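PDB 3A5V: alpha-galactosidase, which probably releases terminal alpha-linked galactose from galactosides by hydrolysis, as a tetrameric glycoside hydrolase family 27 alpha-galactosidase. Local coordinates for residues 326-331 / 383-388; 335-340 / 378-383; 33-38 / 272-277; 253-258 / 281-286. All blocks are in the same frame, centred on the assembly; numbering follows the deposited sequence.

Interaction 1 (326-331 / 383-388); sequences ILLNAG and HGVRLL
Leu327 and Arg386 form a hydrogen-bonded pair in the antiparallel sheet, and Asn329 pairs likewise with Gly384. Between them Leu328 faces Val385. Val385 CG1 stands anti to the carbonyl carbon (chi1 -73°). This methyl lies 3.8 Å from Ile326 CG2 and also touches Leu328 CG. Further along, Leu387 CD1 runs beside Ile326 CG1 at 3.6 Å, the two side chains pointing the same way. His383 and Gly384 both oppose Asn329, which makes a G1 beta bulge. The His383 backbone N donates to Gly331 O (3.2 Å), nearly in line with the carbonyl. Its ring comes obliquely to two carbonyls, with CD2 3.3 Å from Gly331 O. NE2 bonds Asp332, ND1 bonds Glu253, and the ring stacks on Phe194. Cut back to an alanine, this residue is likely to leave Glu253 and Asp332 without their common partner and Phe194 without its stack. Asn329 OD1 accepts from Gly331 N (3.0 Å) in an Asx turn, while its ND2 bonds Ser333 O and Val380 O. Ile326, Leu328 and Val385 face helix 251-263. Leu327 and Asn329 face strand 335-340, and Leu327 and Arg386 also meet strand 375-380.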
loop_
_atom_site.group_PDB
_atom_site.type_symbol
_atom_site.label_atom_id
_atom_site.label_comp_id
_atom_site.label_asym_id
_atom_site.label_seq_id
_atom_site.Cartn_x
_atom_site.Cartn_y
_atom_site.Cartn_z
ATOM N N ILE A 326 -14.908 5.530 29.745
ATOM C CA ILE A 326 -15.011 6.888 29.198
ATOM C C ILE A 326 -16.129 7.001 28.171
ATOM O O ILE A 326 -16.147 6.266 27.166
ATOM C CB ILE A 326 -13.687 7.353 28.526
ATOM C CG1 ILE A 326 -12.510 7.197 29.499
ATOM C CG2 ILE A 326 -13.809 8.804 28.035
ATOM C CD1 ILE A 326 -11.207 6.903 28.837
ATOM N N LEU A 327 -17.044 7.942 28.412
ATOM C CA LEU A 327 -18.048 8.324 27.416
ATOM C C LEU A 327 -17.517 9.542 26.687
ATOM O O LEU A 327 -17.211 10.556 27.310
ATOM C CB LEU A 327 -19.388 8.672 28.094
ATOM C CG LEU A 327 -19.950 7.588 29.019
ATOM C CD1 LEU A 327 -21.036 8.200 29.912
ATOM C CD2 LEU A 327 -20.478 6.428 28.197
ATOM N N LEU A 328 -17.396 9.443 25.372
ATOM C CA LEU A 328 -16.842 10.558 24.600
ATOM C C LEU A 328 -17.863 11.005 23.564
ATOM O O LEU A 328 -18.348 10.203 22.748
ATOM C CB LEU A 328 -15.514 10.163 23.931
ATOM C CG LEU A 328 -14.742 11.198 23.096
ATOM C CD1 LEU A 328 -13.272 10.780 23.058
ATOM C CD2 LEU A 328 -15.286 11.275 21.676
ATOM N N ASN A 329 -18.144 12.298 23.597
ATOM C CA ASN A 329 -19.122 12.926 22.733
ATOM C C ASN A 329 -18.404 13.869 21.763
ATOM O O ASN A 329 -18.106 15.010 22.108
ATOM C CB ASN A 329 -20.153 13.694 23.568
ATOM C CG ASN A 329 -21.172 14.453 22.696
ATOM O OD1 ASN A 329 -21.294 14.192 21.500
ATOM N ND2 ASN A 329 -21.870 15.410 23.293
ATOM N N ALA A 330 -18.128 13.383 20.558
ATOM C CA ALA A 330 -17.463 14.202 19.542
ATOM C C ALA A 330 -18.415 15.123 18.775
ATOM O O ALA A 330 -17.972 15.843 17.861
ATOM C CB ALA A 330 -16.669 13.318 18.561
ATOM N N GLY A 331 -19.704 15.088 19.133
ATOM C CA GLY A 331 -20.721 15.941 18.519
ATOM C C GLY A 331 -20.664 17.375 19.010
ATOM O O GLY A 331 -20.069 17.653 20.056
ATOM N N HIS A 383 -17.917 17.909 22.352
ATOM C CA HIS A 383 -16.477 17.617 22.278
ATOM C C HIS A 383 -15.925 17.186 23.636
ATOM O O HIS A 383 -14.768 17.485 23.967
ATOM C CB HIS A 383 -15.698 18.843 21.764
ATOM C CG HIS A 383 -16.141 19.323 20.413
ATOM N ND1 HIS A 383 -15.617 20.453 19.815
ATOM C CD2 HIS A 383 -17.044 18.816 19.535
ATOM C CE1 HIS A 383 -16.179 20.621 18.629
ATOM N NE2 HIS A 383 -17.052 19.644 18.436
ATOM N N GLY A 384 -16.765 16.493 24.405
ATOM C CA GLY A 384 -16.542 16.284 25.832
ATOM C C GLY A 384 -16.443 14.828 26.227
ATOM O O GLY A 384 -16.737 13.924 25.416
ATOM N N VAL A 385 -15.996 14.613 27.467
ATOM C CA VAL A 385 -15.887 13.279 28.072
ATOM C C VAL A 385 -16.519 13.244 29.455
ATOM O O VAL A 385 -16.622 14.276 30.120
ATOM C CB VAL A 385 -14.393 12.785 28.212
ATOM C CG1 VAL A 385 -13.793 12.397 26.824
ATOM C CG2 VAL A 385 -13.514 13.827 28.976
ATOM N N ARG A 386 -16.953 12.055 29.867
ATOM C CA ARG A 386 -17.084 11.743 31.290
ATOM C C ARG A 386 -16.130 10.579 31.549
ATOM O O ARG A 386 -16.149 9.585 30.815
ATOM C CB ARG A 386 -18.527 11.377 31.693
ATOM C CG ARG A 386 -19.550 12.528 31.516
ATOM C CD ARG A 386 -19.286 13.718 32.463
ATOM N NE ARG A 386 -19.523 13.385 33.873
ATOM C CZ ARG A 386 -20.726 13.369 34.456
ATOM N NH1 ARG A 386 -21.824 13.664 33.754
ATOM N NH2 ARG A 386 -20.828 13.055 35.746
ATOM N N LEU A 387 -15.298 10.732 32.574
ATOM C CA LEU A 387 -14.257 9.774 32.915
ATOM C C LEU A 387 -14.652 9.103 34.225
ATOM O O LEU A 387 -14.735 9.774 35.275
ATOM C CB LEU A 387 -12.898 10.487 33.077
ATOM C CG LEU A 387 -11.753 9.636 33.651
ATOM C CD1 LEU A 387 -11.473 8.413 32.778
ATOM C CD2 LEU A 387 -10.478 10.455 33.851
ATOM N N LEU A 388 -14.884 7.792 34.163
ATOM C CA LEU A 388 -15.469 7.056 35.276
ATOM C C LEU A 388 -14.552 5.956 35.741
ATOM O O LEU A 388 -13.841 5.332 34.923
ATOM C CB LEU A 388 -16.816 6.413 34.868
ATOM C CG LEU A 388 -17.826 7.323 34.152
ATOM C CD1 LEU A 388 -19.023 6.496 33.648
ATOM C CD2 LEU A 388 -18.276 8.483 35.063
HETATM O O HOH W 1 -18.244 17.871 15.933
#

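Interaction 2 (335-340 / 378-383); sequences AKMTAT and LDVPAH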
loop_
_atom_site.group_PDB
_atom_site.type_symbol
_atom_site.label_atom_id
_atom_site.label_comp_id
_atom_site.label_asym_id
_atom_site.label_seq_id
_atom_site.Cartn_x
_atom_site.Cartn_y
_atom_site.Cartn_z
ATOM N N ALA A 335 -24.884 15.765 25.017
ATOM C CA ALA A 335 -25.772 14.623 24.826
ATOM C C ALA A 335 -25.761 13.708 26.038
ATOM O O ALA A 335 -24.757 13.628 26.757
ATOM C CB ALA A 335 -25.373 13.830 23.568
ATOM N N LYS A 336 -26.882 13.025 26.262
ATOM C CA LYS A 336 -26.942 11.972 27.259
ATOM C C LYS A 336 -26.407 10.686 26.637
ATOM O O LYS A 336 -26.943 10.212 25.618
ATOM C CB LYS A 336 -28.386 11.812 27.792
ATOM C CG LYS A 336 -28.779 12.946 28.738
ATOM C CD LYS A 336 -30.055 12.661 29.511
ATOM C CE LYS A 336 -30.629 13.960 30.085
ATOM N NZ LYS A 336 -29.807 14.452 31.207
ATOM N N MET A 337 -25.346 10.130 27.213
ATOM C CA MET A 337 -24.760 8.895 26.684
ATOM C C MET A 337 -24.920 7.736 27.668
ATOM O O MET A 337 -24.865 7.951 28.879
ATOM C CB MET A 337 -23.263 9.091 26.358
ATOM C CG MET A 337 -22.982 10.164 25.289
ATOM S SD MET A 337 -21.214 10.248 24.855
ATOM C CE MET A 337 -20.832 8.503 24.495
ATOM N N THR A 338 -25.083 6.521 27.136
ATOM C CA THR A 338 -25.319 5.305 27.942
ATOM C C THR A 338 -24.269 4.232 27.689
ATOM O O THR A 338 -23.995 3.886 26.524
ATOM C CB THR A 338 -26.725 4.712 27.626
ATOM O OG1 THR A 338 -27.710 5.686 27.952
ATOM C CG2 THR A 338 -26.995 3.425 28.420
ATOM N N ALA A 339 -23.679 3.716 28.770
ATOM C CA ALA A 339 -22.791 2.552 28.710
ATOM C C ALA A 339 -23.486 1.410 29.442
ATOM O O ALA A 339 -23.964 1.602 30.562
ATOM C CB ALA A 339 -21.456 2.856 29.379
ATOM N N THR A 340 -23.556 0.246 28.805
ATOM C CA THR A 340 -24.151 -0.932 29.431
ATOM C C THR A 340 -23.020 -1.804 30.002
ATOM O O THR A 340 -21.876 -1.707 29.564
ATOM C CB THR A 340 -24.962 -1.765 28.429
ATOM O OG1 THR A 340 -24.072 -2.437 27.534
ATOM C CG2 THR A 340 -25.916 -0.864 27.602
ATOM N N LEU A 378 -25.343 9.359 31.387
ATOM C CA LEU A 378 -24.807 10.640 31.884
ATOM C C LEU A 378 -24.802 11.717 30.813
ATOM O O LEU A 378 -24.675 11.415 29.619
ATOM C CB LEU A 378 -23.365 10.463 32.385
ATOM C CG LEU A 378 -23.098 9.560 33.589
ATOM C CD1 LEU A 378 -21.601 9.472 33.812
ATOM C CD2 LEU A 378 -23.794 10.085 34.846
ATOM N N ASP A 379 -24.900 12.970 31.260
ATOM C CA ASP A 379 -24.690 14.141 30.397
ATOM C C ASP A 379 -23.216 14.263 30.011
ATOM O O ASP A 379 -22.344 14.269 30.876
ATOM C CB ASP A 379 -25.085 15.416 31.134
ATOM C CG ASP A 379 -26.578 15.524 31.357
ATOM O OD1 ASP A 379 -27.335 15.397 30.384
ATOM O OD2 ASP A 379 -26.983 15.767 32.509
ATOM N N VAL A 380 -22.953 14.385 28.715
ATOM C CA VAL A 380 -21.592 14.562 28.216
ATOM C C VAL A 380 -21.558 15.819 27.337
ATOM O O VAL A 380 -22.334 15.936 26.391
ATOM C CB VAL A 380 -21.108 13.315 27.418
ATOM C CG1 VAL A 380 -19.608 13.415 27.133
ATOM C CG2 VAL A 380 -21.459 12.007 28.186
ATOM N N PRO A 381 -20.688 16.789 27.674
ATOM C CA PRO A 381 -20.617 18.043 26.915
ATOM C C PRO A 381 -20.208 17.829 25.451
ATOM O O PRO A 381 -19.612 16.795 25.106
ATOM C CB PRO A 381 -19.525 18.835 27.653
ATOM C CG PRO A 381 -19.493 18.248 29.027
ATOM C CD PRO A 381 -19.738 16.780 28.808
ATOM N N ALA A 382 -20.530 18.803 24.601
ATOM C CA ALA A 382 -19.996 18.860 23.225
ATOM C C ALA A 382 -18.465 18.751 23.241
ATOM O O ALA A 382 -17.807 19.404 24.070
ATOM C CB ALA A 382 -20.408 20.179 22.571
ATOM N N HIS A 383 -17.917 17.909 22.352
ATOM C CA HIS A 383 -16.477 17.617 22.278
ATOM C C HIS A 383 -15.925 17.186 23.636
ATOM O O HIS A 383 -14.768 17.485 23.967
ATOM C CB HIS A 383 -15.698 18.843 21.764
ATOM C CG HIS A 383 -16.141 19.323 20.413
ATOM N ND1 HIS A 383 -15.617 20.453 19.815
ATOM C CD2 HIS A 383 -17.044 18.816 19.535
ATOM C CE1 HIS A 383 -16.179 20.621 18.629
ATOM N NE2 HIS A 383 -17.052 19.644 18.436
#
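Lys336 and Asp379 sit opposite each other as a non-hydrogen-bonded antiparallel pair, and their side chains run side by side on the exposed face. Lys336 CB starts 4.2 Å from Leu378 O. CG, anti to the carbonyl carbon (chi1 -74°), then passes 3.3 Å from Asp379 OD1. CD stays within 4.0 Å of the same oxygen, and CE returns to 3.6 Å from it. A bend at chi4 (-72°) brings NZ to 2.8 Å from Asp379 OD1. In this salt bridge NZ meets OD1 on its syn side, 27° out of the carboxylate plane. Asp379 OD2 is more distant from NZ. The lysine chain thus lies along the carboxylate rather than reaching past it. Backbone bonds lock the flanking pairs, Ala335 with Val380 and Met337 with Leu378. The other face is apolar. There Met337 crosses Val380, and its CG and SD both pack on Val380 CG2, with CG at 3.8 Å. Met337 also rests on Leu327 and Asn329, and Leu378 rests on Leu388. This face therefore meets strands 322-329 and 384-390 of the larger sheet. Two antiparallel sheets packed face to face are typical of the C-terminal beta sandwich of this alpha-galactosidase family.

Interaction 3 (33-38 / 272-277); sequences KAIASS and NDVTNI. With NAG (2-acetamido-2-deoxy-beta-D-glucopyranose), chain C.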
loop_
_atom_site.group_PDB
_atom_site.type_symbol
_atom_site.label_atom_id
_atom_site.label_comp_id
_atom_site.label_asym_id
_atom_site.label_seq_id
_atom_site.Cartn_x
_atom_site.Cartn_y
_atom_site.Cartn_z
ATOM N N LYS A 33 12.296 25.186 37.484
ATOM C CA LYS A 33 11.947 25.701 38.814
ATOM C C LYS A 33 10.446 25.881 38.980
ATOM O O LYS A 33 9.900 25.615 40.047
ATOM C CB LYS A 33 12.721 26.997 39.121
ATOM C CG LYS A 33 14.226 26.702 39.330
ATOM C CD LYS A 33 15.092 27.957 39.572
ATOM C CE LYS A 33 16.574 27.515 39.606
ATOM N NZ LYS A 33 17.500 28.663 39.806
ATOM N N ALA A 34 9.771 26.312 37.916
ATOM C CA ALA A 34 8.307 26.394 37.914
ATOM C C ALA A 34 7.639 25.001 38.012
ATOM O O ALA A 34 6.675 24.820 38.759
ATOM C CB ALA A 34 7.832 27.150 36.654
ATOM N N ILE A 35 8.153 24.030 37.251
ATOM C CA ILE A 35 7.719 22.628 37.338
ATOM C C ILE A 35 7.821 22.106 38.782
ATOM O O ILE A 35 6.855 21.543 39.302
ATOM C CB ILE A 35 8.474 21.734 36.317
ATOM C CG1 ILE A 35 7.994 22.033 34.884
ATOM C CG2 ILE A 35 8.289 20.203 36.613
ATOM C CD1 ILE A 35 8.969 21.570 33.785
ATOM N N ALA A 36 8.971 22.334 39.435
ATOM C CA ALA A 36 9.141 21.946 40.836
ATOM C C ALA A 36 8.211 22.714 41.774
ATOM O O ALA A 36 7.524 22.112 42.594
ATOM C CB ALA A 36 10.607 22.136 41.277
ATOM N N SER A 37 8.182 24.037 41.646
ATOM C CA SER A 37 7.454 24.889 42.607
ATOM C C SER A 37 5.930 24.803 42.488
ATOM O O SER A 37 5.212 24.900 43.498
ATOM C CB SER A 37 7.899 26.354 42.497
ATOM O OG SER A 37 7.563 26.929 41.244
ATOM N N SER A 38 5.440 24.607 41.267
ATOM C CA SER A 38 3.995 24.531 41.029
ATOM C C SER A 38 3.376 23.243 41.551
ATOM O O SER A 38 2.154 23.150 41.644
ATOM C CB SER A 38 3.697 24.623 39.530
ATOM O OG SER A 38 4.256 23.502 38.859
ATOM N N ASN A 272 3.361 23.108 26.762
ATOM C CA ASN A 272 2.676 24.347 27.138
ATOM C C ASN A 272 3.561 25.287 27.977
ATOM O O ASN A 272 4.779 25.091 28.049
ATOM C CB ASN A 272 1.371 24.018 27.897
ATOM C CG ASN A 272 1.622 23.324 29.244
ATOM O OD1 ASN A 272 2.768 23.030 29.617
ATOM N ND2 ASN A 272 0.545 23.043 29.963
ATOM N N ASP A 273 2.951 26.306 28.591
ATOM C CA ASP A 273 3.687 27.250 29.452
ATOM C C ASP A 273 3.556 26.808 30.914
ATOM O O ASP A 273 2.432 26.667 31.418
ATOM C CB ASP A 273 3.167 28.673 29.253
ATOM C CG ASP A 273 3.884 29.710 30.129
ATOM O OD1 ASP A 273 5.017 29.489 30.616
ATOM O OD2 ASP A 273 3.302 30.785 30.305
ATOM N N VAL A 274 4.686 26.542 31.570
ATOM C CA VAL A 274 4.668 26.125 32.987
ATOM C C VAL A 274 4.991 27.288 33.931
ATOM O O VAL A 274 4.931 27.126 35.152
ATOM C CB VAL A 274 5.625 24.921 33.287
ATOM C CG1 VAL A 274 5.044 23.609 32.742
ATOM C CG2 VAL A 274 7.040 25.176 32.738
ATOM N N THR A 275 5.305 28.455 33.373
ATOM C CA THR A 275 5.670 29.616 34.207
ATOM C C THR A 275 4.468 30.481 34.606
ATOM O O THR A 275 4.572 31.336 35.489
ATOM C CB THR A 275 6.765 30.507 33.547
ATOM O OG1 THR A 275 6.265 31.067 32.328
ATOM C CG2 THR A 275 8.046 29.692 33.284
ATOM N N ASN A 276 3.336 30.270 33.942
ATOM C CA ASN A 276 2.100 30.961 34.285
ATOM C C ASN A 276 0.964 29.989 33.987
ATOM O O ASN A 276 0.477 29.921 32.870
ATOM C CB ASN A 276 1.968 32.272 33.495
ATOM C CG ASN A 276 0.778 33.117 33.938
ATOM O OD1 ASN A 276 -0.127 32.641 34.625
ATOM N ND2 ASN A 276 0.791 34.387 33.553
ATOM N N ILE A 277 0.595 29.210 34.998
ATOM C CA ILE A 277 -0.385 28.143 34.849
ATOM C C ILE A 277 -1.706 28.645 35.422
ATOM O O ILE A 277 -1.805 28.860 36.631
ATOM C CB ILE A 277 0.061 26.844 35.588
ATOM C CG1 ILE A 277 1.512 26.457 35.230
ATOM C CG2 ILE A 277 -0.909 25.685 35.292
ATOM C CD1 ILE A 277 2.069 25.258 36.038
HETATM C C1 NAG C . -0.368 35.077 34.056
HETATM C C2 NAG C . 0.146 36.522 34.141
HETATM C C3 NAG C . -0.962 37.574 34.246
HETATM C C4 NAG C . -2.243 37.240 33.464
HETATM C C5 NAG C . -2.581 35.737 33.573
HETATM C C6 NAG C . -3.796 35.289 32.758
HETATM C C7 NAG C . 2.128 37.355 35.276
HETATM C C8 NAG C . 2.817 37.534 36.593
HETATM N N2 NAG C . 0.987 36.683 35.308
HETATM O O3 NAG C . -0.419 38.821 33.837
HETATM O O4 NAG C . -3.293 38.056 33.962
HETATM O O5 NAG C . -1.464 34.963 33.167
HETATM O O6 NAG C . -3.497 35.287 31.375
HETATM O O7 NAG C . 2.620 37.812 34.248
#
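In the beta/alpha barrel, Ala34 and Ile35 of helix 25-38 pack on Val274 of the loop that follows strand 268-270. The helix follows strand 11-14, which neighbours strand 268-270, so the contact lies where the first and last strands of the barrel meet. Ala34 CB points at the loop backbone, 3.3 Å from Val274 O. Ile35 CG1 crosses the fork of Val274 and touches both methyls, CG2 at 3.9 Å. Trp13 also touches Ile35 and Val274, and Leu40 covers both as well. One turn on, Ser38 CB meets Ile277 CD1 at 3.9 Å. Ser38 OG, held between backbone N and carbonyl carbon (chi1 64°), turns back to donate to Ala34 O (2.8 Å). That carbonyl also accepts from Ser38 N, on the opposite face of its plane. The loop is shaped by an Asx turn. Asp273 OD1 takes Thr275 N from above the carboxylate plane, and uses its syn lone pair for Thr275 OG1 (2.6 Å). Asn276 takes no part in this packing. Its ND2 is bonded to C1 of the N-acetylglucosamine at 1.4 Å. Here an outer helix of the (beta/alpha)8 barrel packs on the loop after its last strand, and Asn276 opens an Asn-Ile-Thr glycosylation sequon.

Interaction 4 (253-258 / 281-286); sequences EYRVHY and TKEIIM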
loop_
_atom_site.group_PDB
_atom_site.type_symbol
_atom_site.label_atom_id
_atom_site.label_comp_id
_atom_site.label_asym_id
_atom_site.label_seq_id
_atom_site.Cartn_x
_atom_site.Cartn_y
_atom_site.Cartn_z
ATOM N N GLU A 253 -12.767 20.509 25.472
ATOM C CA GLU A 253 -11.879 19.915 24.456
ATOM C C GLU A 253 -10.530 19.472 25.044
ATOM O O GLU A 253 -10.082 18.377 24.753
ATOM C CB GLU A 253 -11.664 20.879 23.293
ATOM C CG GLU A 253 -12.902 21.004 22.415
ATOM C CD GLU A 253 -12.830 22.153 21.408
ATOM O OE1 GLU A 253 -12.024 23.100 21.571
ATOM O OE2 GLU A 253 -13.611 22.095 20.448
ATOM N N TYR A 254 -9.887 20.325 25.857
ATOM C CA TYR A 254 -8.657 19.930 26.569
ATOM C C TYR A 254 -8.891 18.771 27.528
ATOM O O TYR A 254 -8.014 17.904 27.690
ATOM C CB TYR A 254 -8.034 21.099 27.350
ATOM C CG TYR A 254 -7.333 22.103 26.458
ATOM C CD1 TYR A 254 -6.540 21.675 25.376
ATOM C CD2 TYR A 254 -7.466 23.483 26.689
ATOM C CE1 TYR A 254 -5.899 22.602 24.538
ATOM C CE2 TYR A 254 -6.825 24.426 25.856
ATOM C CZ TYR A 254 -6.049 23.976 24.789
ATOM O OH TYR A 254 -5.436 24.907 23.966
ATOM N N ARG A 255 -10.055 18.759 28.184
ATOM C CA ARG A 255 -10.352 17.649 29.080
ATOM C C ARG A 255 -10.410 16.332 28.298
ATOM O O ARG A 255 -9.918 15.298 28.759
ATOM C CB ARG A 255 -11.661 17.888 29.851
ATOM C CG ARG A 255 -11.886 16.860 30.967
ATOM C CD ARG A 255 -13.316 16.922 31.504
ATOM N NE ARG A 255 -13.718 18.275 31.898
ATOM C CZ ARG A 255 -13.321 18.898 33.006
ATOM N NH1 ARG A 255 -12.464 18.312 33.852
ATOM N NH2 ARG A 255 -13.779 20.124 33.268
ATOM N N VAL A 256 -11.011 16.373 27.108
ATOM C CA VAL A 256 -11.087 15.184 26.262
ATOM C C VAL A 256 -9.699 14.703 25.852
ATOM O O VAL A 256 -9.359 13.529 25.984
ATOM C CB VAL A 256 -11.971 15.450 25.006
ATOM C CG1 VAL A 256 -11.980 14.207 24.049
ATOM C CG2 VAL A 256 -13.336 15.751 25.448
ATOM N N HIS A 257 -8.914 15.644 25.354
ATOM C CA HIS A 257 -7.538 15.446 24.926
ATOM C C HIS A 257 -6.725 14.795 26.056
ATOM O O HIS A 257 -6.178 13.699 25.880
ATOM C CB HIS A 257 -7.034 16.840 24.487
ATOM C CG HIS A 257 -5.558 16.960 24.236
ATOM N ND1 HIS A 257 -4.821 16.021 23.548
ATOM C CD2 HIS A 257 -4.708 17.985 24.505
ATOM C CE1 HIS A 257 -3.571 16.443 23.439
ATOM N NE2 HIS A 257 -3.480 17.637 24.003
ATOM N N TYR A 258 -6.732 15.414 27.236
ATOM C CA TYR A 258 -5.970 14.874 28.369
ATOM C C TYR A 258 -6.469 13.480 28.795
ATOM O O TYR A 258 -5.674 12.570 29.057
ATOM C CB TYR A 258 -6.021 15.860 29.552
ATOM C CG TYR A 258 -5.037 15.534 30.654
ATOM C CD1 TYR A 258 -5.362 14.598 31.639
ATOM C CD2 TYR A 258 -3.779 16.140 30.698
ATOM C CE1 TYR A 258 -4.471 14.259 32.645
ATOM C CE2 TYR A 258 -2.864 15.818 31.725
ATOM C CZ TYR A 258 -3.229 14.870 32.692
ATOM O OH TYR A 258 -2.366 14.536 33.722
ATOM N N THR A 281 -6.064 25.507 33.535
ATOM C CA THR A 281 -5.051 24.522 33.165
ATOM C C THR A 281 -4.773 23.552 34.331
ATOM O O THR A 281 -4.680 22.335 34.124
ATOM C CB THR A 281 -3.766 25.208 32.638
ATOM O OG1 THR A 281 -4.069 25.823 31.364
ATOM C CG2 THR A 281 -2.637 24.183 32.442
ATOM N N LYS A 282 -4.677 24.083 35.552
ATOM C CA LYS A 282 -4.375 23.231 36.718
ATOM C C LYS A 282 -5.462 22.171 36.901
ATOM O O LYS A 282 -5.173 21.031 37.221
ATOM C CB LYS A 282 -4.270 24.069 38.000
ATOM C CG LYS A 282 -3.069 25.009 38.076
ATOM C CD LYS A 282 -3.093 25.820 39.404
ATOM C CE LYS A 282 -1.862 26.724 39.506
ATOM N NZ LYS A 282 -1.925 27.673 40.682
ATOM N N GLU A 283 -6.719 22.566 36.705
ATOM C CA GLU A 283 -7.850 21.634 36.825
ATOM C C GLU A 283 -7.664 20.404 35.928
ATOM O O GLU A 283 -7.993 19.274 36.326
ATOM C CB GLU A 283 -9.162 22.356 36.493
ATOM C CG GLU A 283 -10.408 21.503 36.692
ATOM C CD GLU A 283 -11.711 22.243 36.390
ATOM O OE1 GLU A 283 -11.728 23.505 36.413
ATOM O OE2 GLU A 283 -12.715 21.546 36.115
ATOM N N ILE A 284 -7.129 20.624 34.727
ATOM C CA ILE A 284 -6.921 19.530 33.752
ATOM C C ILE A 284 -5.628 18.717 33.997
ATOM O O ILE A 284 -5.623 17.483 33.909
ATOM C CB ILE A 284 -6.953 20.055 32.275
ATOM C CG1 ILE A 284 -8.266 20.820 31.960
ATOM C CG2 ILE A 284 -6.702 18.892 31.250
ATOM C CD1 ILE A 284 -9.585 20.003 32.166
ATOM N N ILE A 285 -4.530 19.397 34.315
ATOM C CA ILE A 285 -3.237 18.696 34.366
ATOM C C ILE A 285 -2.788 18.287 35.780
ATOM O O ILE A 285 -1.769 17.607 35.929
ATOM C CB ILE A 285 -2.111 19.464 33.619
ATOM C CG1 ILE A 285 -1.684 20.732 34.392
ATOM C CG2 ILE A 285 -2.543 19.760 32.132
ATOM C CD1 ILE A 285 -0.483 21.481 33.773
ATOM N N MET A 286 -3.522 18.713 36.810
ATOM C CA MET A 286 -3.083 18.420 38.183
ATOM C C MET A 286 -4.073 17.582 38.969
ATOM O O MET A 286 -4.134 17.675 40.203
ATOM C CB MET A 286 -2.748 19.709 38.964
ATOM C CG MET A 286 -1.677 20.589 38.307
ATOM S SD MET A 286 -1.277 21.971 39.423
ATOM C CE MET A 286 -0.008 22.832 38.490
HETATM O O HOH W 2 -12.286 19.071 36.648
#
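Tyr258 and Ile284 slide past each other in opposite directions between helices 253-258 and 281-285. The two helices run at 24° to one another, with axes 10.0 Å apart at closest approach. Tyr258 CG stands anti to its backbone N (chi1 -168°), which lays the ring across the second helix. The carbonyl oxygen Ile284 O lies 3.5 Å above the ring plane, over its centre. Ile284 CG2 sits at the root of the ring, 3.5 Å from Tyr258 CB. Toward the far end, Ile285 CG2 comes 4.0 Å from Tyr258 CE2. The hydroxyl of Tyr258 is hydrogen-bonded to that of Tyr45, which is also bonded to Ile285 O. A leucine in place of Tyr258 would probably uncover Ile284 O and leave the Tyr45 hydroxyl without one of its mates.

Ile284 also serves Arg255, crossing it at about a right angle. Its CD1 lies over one face of the guanidinium, toward the rim, 3.7 Å from Arg255 NH1. Glu283 OE2 comes to the guanidinium edge, in its plane, but the two flat groups are turned 47° apart. Arg255 NH2 donates to Glu283 OE2 across 3.4 Å, straight but weak. A water accepts from Arg255 NH1 (2.9 Å) and also bonds Glu283 OE2, bridging the pair. The stronger partners lie outside: Glu252 forms a salt bridge with Arg255 NE, and Gln251 bonds Glu283 OE1. The chemistry therefore splits into a buried apolar and aromatic inner part, with the Tyr258 hydroxyl and Ile285 O both bonded to Tyr45, and a hydrated outer ion pair that probably fixes its charged ends only loosely.

Overall arrangement
Interactions 1 and 2 lie in the C-terminal beta sandwich, with centres 6 Å apart. Interaction 2 is nested along the chain inside the loop closed by interaction 1, and Arg386 NH1 joins them by reaching Asp379 O at 3.0 Å. Interactions 3 and 4 belong to the barrel domain; their centres are 15 Å apart and they touch through Ile277 and Met286. Interaction 4 connects the two domains: its centre is 13 Å from that of interaction 1, and Glu253 OE2 meets His383 ND1 at 2.7 Å. Interaction 3 stays about 17 Å from interaction 1 between nearest atoms. Glu283 of interaction 4 borders a bound polyether, probably from the crystallisation liquor, and interaction 3 carries an N-glycan.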